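Glucose-1-phosphate uridylyltransferase (Sphingomonas elodea, PDB 2UX8) probably makes UDP-glucose and diphosphate from UTP and glucose 1-phosphate. Local coordinates at residues V111-P116 against V123-D128. Numbering follows the deposited sequence.
Sequences VRQQEP and VWCARD
Cys-125 meets Gln-113 and Val-111 through loose van der Waals contacts, and it is the one residue of 123-128 that reaches across. Its SG sits 4.0 Å from the CA of Gln-113 and 4.1 Å from CG of the same residue, so the sulfur lies against the root of the glutamine and not its amide. Two torsions set this up: SG is turned anti to the carbonyl carbon of Cys-125 (chi1 -72°), while Gln-113 carries CG anti to its backbone N (chi1 -175°) and runs on extended, its side chain also touching His-121 and Ala-122 of helix 119-125. Val-111 meets the base of the same cysteine, its CG2 standing 4.3 Å from CB and 4.2 Å from the carbonyl O.

Polar pairing goes to other partners. Across the subunit interface, Arg-112 forms salt bridges with Asp-76 and Asp-79 of the second subunit, and Val-111 pairs antiparallel with a strand of that subunit, so the sheet runs on from one chain into the other.

The contact thus sets Cys-125, with helix 119-125 leading into it, against Val-111 of strand 108-112 and against Gln-113 in the loop that follows it; the strand pairs in parallel with strand 62-67 in the nucleotidyltransferase domain. Sulfur, the aliphatic base of Gln-113 and a valine methyl, with one carbonyl O beside that methyl, make this a small, loose apolar contact, held by burial and not by directed bonds.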
ATOM      1  N   VAL C 111     -13.110  -4.497  -7.347  1.00 29.82           N
ATOM      2  CA  VAL C 111     -12.832  -5.872  -7.725  1.00 29.28           C
ATOM      3  C   VAL C 111     -11.584  -5.837  -8.581  1.00 29.88           C
ATOM      4  O   VAL C 111     -11.459  -4.999  -9.472  1.00 30.35           O
ATOM      5  CB  VAL C 111     -13.972  -6.524  -8.515  1.00 27.95           C
ATOM      6  CG1 VAL C 111     -15.202  -6.573  -7.655  1.00 26.93           C
ATOM      7  CG2 VAL C 111     -14.230  -5.776  -9.810  1.00 26.32           C
ATOM      8  N   ARG C 112     -10.647  -6.731  -8.290  1.00 29.55           N
ATOM      9  CA  ARG C 112      -9.394  -6.789  -9.029  1.00 29.31           C
ATOM     10  C   ARG C 112      -9.564  -7.496 -10.361  1.00 29.18           C
ATOM     11  O   ARG C 112     -10.156  -8.572 -10.435  1.00 28.95           O
ATOM     12  CB  ARG C 112      -8.332  -7.504  -8.192  1.00 43.59           C
ATOM     13  CG  ARG C 112      -8.023  -6.811  -6.885  1.00 44.98           C
ATOM     14  CD  ARG C 112      -7.261  -5.516  -7.114  1.00 46.87           C
ATOM     15  NE  ARG C 112      -5.827  -5.682  -6.890  1.00 49.67           N
ATOM     16  CZ  ARG C 112      -5.189  -5.290  -5.788  1.00 50.53           C
ATOM     17  NH1 ARG C 112      -5.860  -4.701  -4.805  1.00 51.28           N
ATOM     18  NH2 ARG C 112      -3.882  -5.491  -5.665  1.00 51.08           N
ATOM     19  N   GLN C 113      -9.039  -6.884 -11.411  1.00 28.22           N
ATOM     20  CA  GLN C 113      -9.131  -7.432 -12.754  1.00 30.27           C
ATOM     21  C   GLN C 113      -8.181  -8.605 -12.908  1.00 32.37           C
ATOM     22  O   GLN C 113      -8.404  -9.498 -13.731  1.00 32.70           O
ATOM     23  CB  GLN C 113      -8.778  -6.363 -13.769  1.00 41.19           C
ATOM     24  CG  GLN C 113      -8.967  -6.806 -15.177  1.00 42.29           C
ATOM     25  CD  GLN C 113      -8.370  -5.836 -16.164  1.00 44.03           C
ATOM     26  OE1 GLN C 113      -7.277  -5.306 -15.945  1.00 44.51           O
ATOM     27  NE2 GLN C 113      -9.070  -5.610 -17.271  1.00 44.87           N
ATOM     28  N   GLN C 114      -7.115  -8.578 -12.111  1.00 53.13           N
ATOM     29  CA  GLN C 114      -6.089  -9.615 -12.091  1.00 54.79           C
ATOM     30  C   GLN C 114      -5.214  -9.654 -13.322  1.00 56.47           C
ATOM     31  O   GLN C 114      -3.999  -9.595 -13.215  1.00 57.26           O
ATOM     32  CB  GLN C 114      -6.723 -10.983 -11.874  1.00 40.25           C
ATOM     33  CG  GLN C 114      -7.287 -11.176 -10.482  1.00 39.86           C
ATOM     34  CD  GLN C 114      -7.914 -12.539 -10.309  1.00 40.85           C
ATOM     35  OE1 GLN C 114      -7.659 -13.457 -11.094  1.00 39.24           O
ATOM     36  NE2 GLN C 114      -8.728 -12.687  -9.272  1.00 42.19           N
ATOM     37  N   GLU C 115      -5.831  -9.756 -14.491  1.00 55.07           N
ATOM     38  CA  GLU C 115      -5.085  -9.812 -15.749  1.00 57.34           C
ATOM     39  C   GLU C 115      -5.575  -8.717 -16.694  1.00 58.36           C
ATOM     40  O   GLU C 115      -6.776  -8.569 -16.911  1.00 58.36           O
ATOM     41  CB  GLU C 115      -5.283 -11.185 -16.397  1.00101.00           C
ATOM     42  CG  GLU C 115      -5.202 -12.338 -15.397  1.00101.00           C
ATOM     43  CD  GLU C 115      -5.532 -13.694 -16.005  1.00101.00           C
ATOM     44  OE1 GLU C 115      -5.734 -13.772 -17.231  1.00101.00           O
ATOM     45  OE2 GLU C 115      -5.585 -14.690 -15.253  1.00101.00           O
ATOM     46  N   PRO C 116      -4.653  -7.932 -17.266  1.00 74.33           N
ATOM     47  CA  PRO C 116      -5.047  -6.858 -18.184  1.00 74.97           C
ATOM     48  C   PRO C 116      -5.501  -7.379 -19.545  1.00 75.21           C
ATOM     49  O   PRO C 116      -4.714  -7.439 -20.488  1.00 75.43           O
ATOM     50  CB  PRO C 116      -3.785  -6.013 -18.275  1.00 88.68           C
ATOM     51  CG  PRO C 116      -2.708  -7.049 -18.189  1.00 88.63           C
ATOM     52  CD  PRO C 116      -3.194  -7.954 -17.075  1.00 88.47           C
ATOM     53  N   VAL C 123     -15.348  -5.117 -17.861  1.00 33.32           N
ATOM     54  CA  VAL C 123     -16.760  -5.006 -17.567  1.00 32.38           C
ATOM     55  C   VAL C 123     -17.270  -6.347 -17.046  1.00 32.39           C
ATOM     56  O   VAL C 123     -18.039  -6.405 -16.089  1.00 31.51           O
ATOM     57  CB  VAL C 123     -17.554  -4.584 -18.834  1.00 25.71           C
ATOM     58  CG1 VAL C 123     -19.037  -4.722 -18.606  1.00 23.72           C
ATOM     59  CG2 VAL C 123     -17.223  -3.146 -19.183  1.00 23.68           C
ATOM     60  N   TRP C 124     -16.832  -7.424 -17.686  1.00 26.13           N
ATOM     61  CA  TRP C 124     -17.231  -8.764 -17.294  1.00 26.60           C
ATOM     62  C   TRP C 124     -16.935  -9.028 -15.815  1.00 26.82           C
ATOM     63  O   TRP C 124     -17.652  -9.782 -15.152  1.00 26.73           O
ATOM     64  CB  TRP C 124     -16.491  -9.782 -18.152  1.00 34.21           C
ATOM     65  CG  TRP C 124     -16.667 -11.207 -17.705  1.00 36.07           C
ATOM     66  CD1 TRP C 124     -17.762 -12.004 -17.885  1.00 36.36           C
ATOM     67  CD2 TRP C 124     -15.730 -11.986 -16.957  1.00 36.76           C
ATOM     68  NE1 TRP C 124     -17.561 -13.228 -17.317  1.00 36.94           N
ATOM     69  CE2 TRP C 124     -16.311 -13.260 -16.761  1.00 36.64           C
ATOM     70  CE3 TRP C 124     -14.430 -11.762 -16.481  1.00 36.74           C
ATOM     71  CZ2 TRP C 124     -15.664 -14.267 -16.046  1.00 35.54           C
ATOM     72  CZ3 TRP C 124     -13.799 -12.774 -15.777  1.00 36.17           C
ATOM     73  CH2 TRP C 124     -14.401 -14.011 -15.597  1.00 35.38           C
ATOM     74  N   CYS C 125     -15.879  -8.403 -15.303  1.00 33.81           N
ATOM     75  CA  CYS C 125     -15.490  -8.578 -13.912  1.00 33.60           C
ATOM     76  C   CYS C 125     -16.570  -8.143 -12.924  1.00 34.40           C
ATOM     77  O   CYS C 125     -16.623  -8.641 -11.806  1.00 34.39           O
ATOM     78  CB  CYS C 125     -14.200  -7.803 -13.630  1.00 33.96           C
ATOM     79  SG  CYS C 125     -12.672  -8.484 -14.363  1.00 30.03           S
ATOM     80  N   ALA C 126     -17.432  -7.224 -13.339  1.00 40.87           N
ATOM     81  CA  ALA C 126     -18.486  -6.715 -12.466  1.00 41.55           C
ATOM     82  C   ALA C 126     -19.802  -7.489 -12.556  1.00 42.34           C
ATOM     83  O   ALA C 126     -20.773  -7.164 -11.865  1.00 42.28           O
ATOM     84  CB  ALA C 126     -18.733  -5.240 -12.778  1.00 25.52           C
ATOM     85  N   ARG C 127     -19.821  -8.520 -13.393  1.00 36.35           N
ATOM     86  CA  ARG C 127     -21.019  -9.320 -13.610  1.00 37.98           C
ATOM     87  C   ARG C 127     -21.874  -9.621 -12.389  1.00 39.49           C
ATOM     88  O   ARG C 127     -23.086  -9.376 -12.394  1.00 40.33           O
ATOM     89  CB  ARG C 127     -20.647 -10.633 -14.296  1.00 43.69           C
ATOM     90  CG  ARG C 127     -19.563 -11.408 -13.600  1.00 43.45           C
ATOM     91  CD  ARG C 127     -19.003 -12.495 -14.489  1.00 44.36           C
ATOM     92  NE  ARG C 127     -17.645 -12.851 -14.088  1.00 46.85           N
ATOM     93  CZ  ARG C 127     -17.352 -13.611 -13.041  1.00 46.53           C
ATOM     94  NH1 ARG C 127     -18.322 -14.104 -12.289  1.00 50.18           N
ATOM     95  NH2 ARG C 127     -16.092 -13.875 -12.735  1.00 47.24           N
ATOM     96  N   ASP C 128     -21.255 -10.138 -11.338  1.00 51.55           N
ATOM     97  CA  ASP C 128     -22.015 -10.507 -10.158  1.00 53.63           C
ATOM     98  C   ASP C 128     -22.482  -9.356  -9.281  1.00 53.49           C
ATOM     99  O   ASP C 128     -23.411  -9.515  -8.491  1.00 53.67           O
ATOM    100  CB  ASP C 128     -21.223 -11.533  -9.337  1.00 96.13           C
ATOM    101  CG  ASP C 128     -21.100 -12.882 -10.050  1.00100.32           C
ATOM    102  OD1 ASP C 128     -22.091 -13.308 -10.680  1.00104.98           O
ATOM    103  OD2 ASP C 128     -20.030 -13.524  -9.974  1.00104.00           O
TER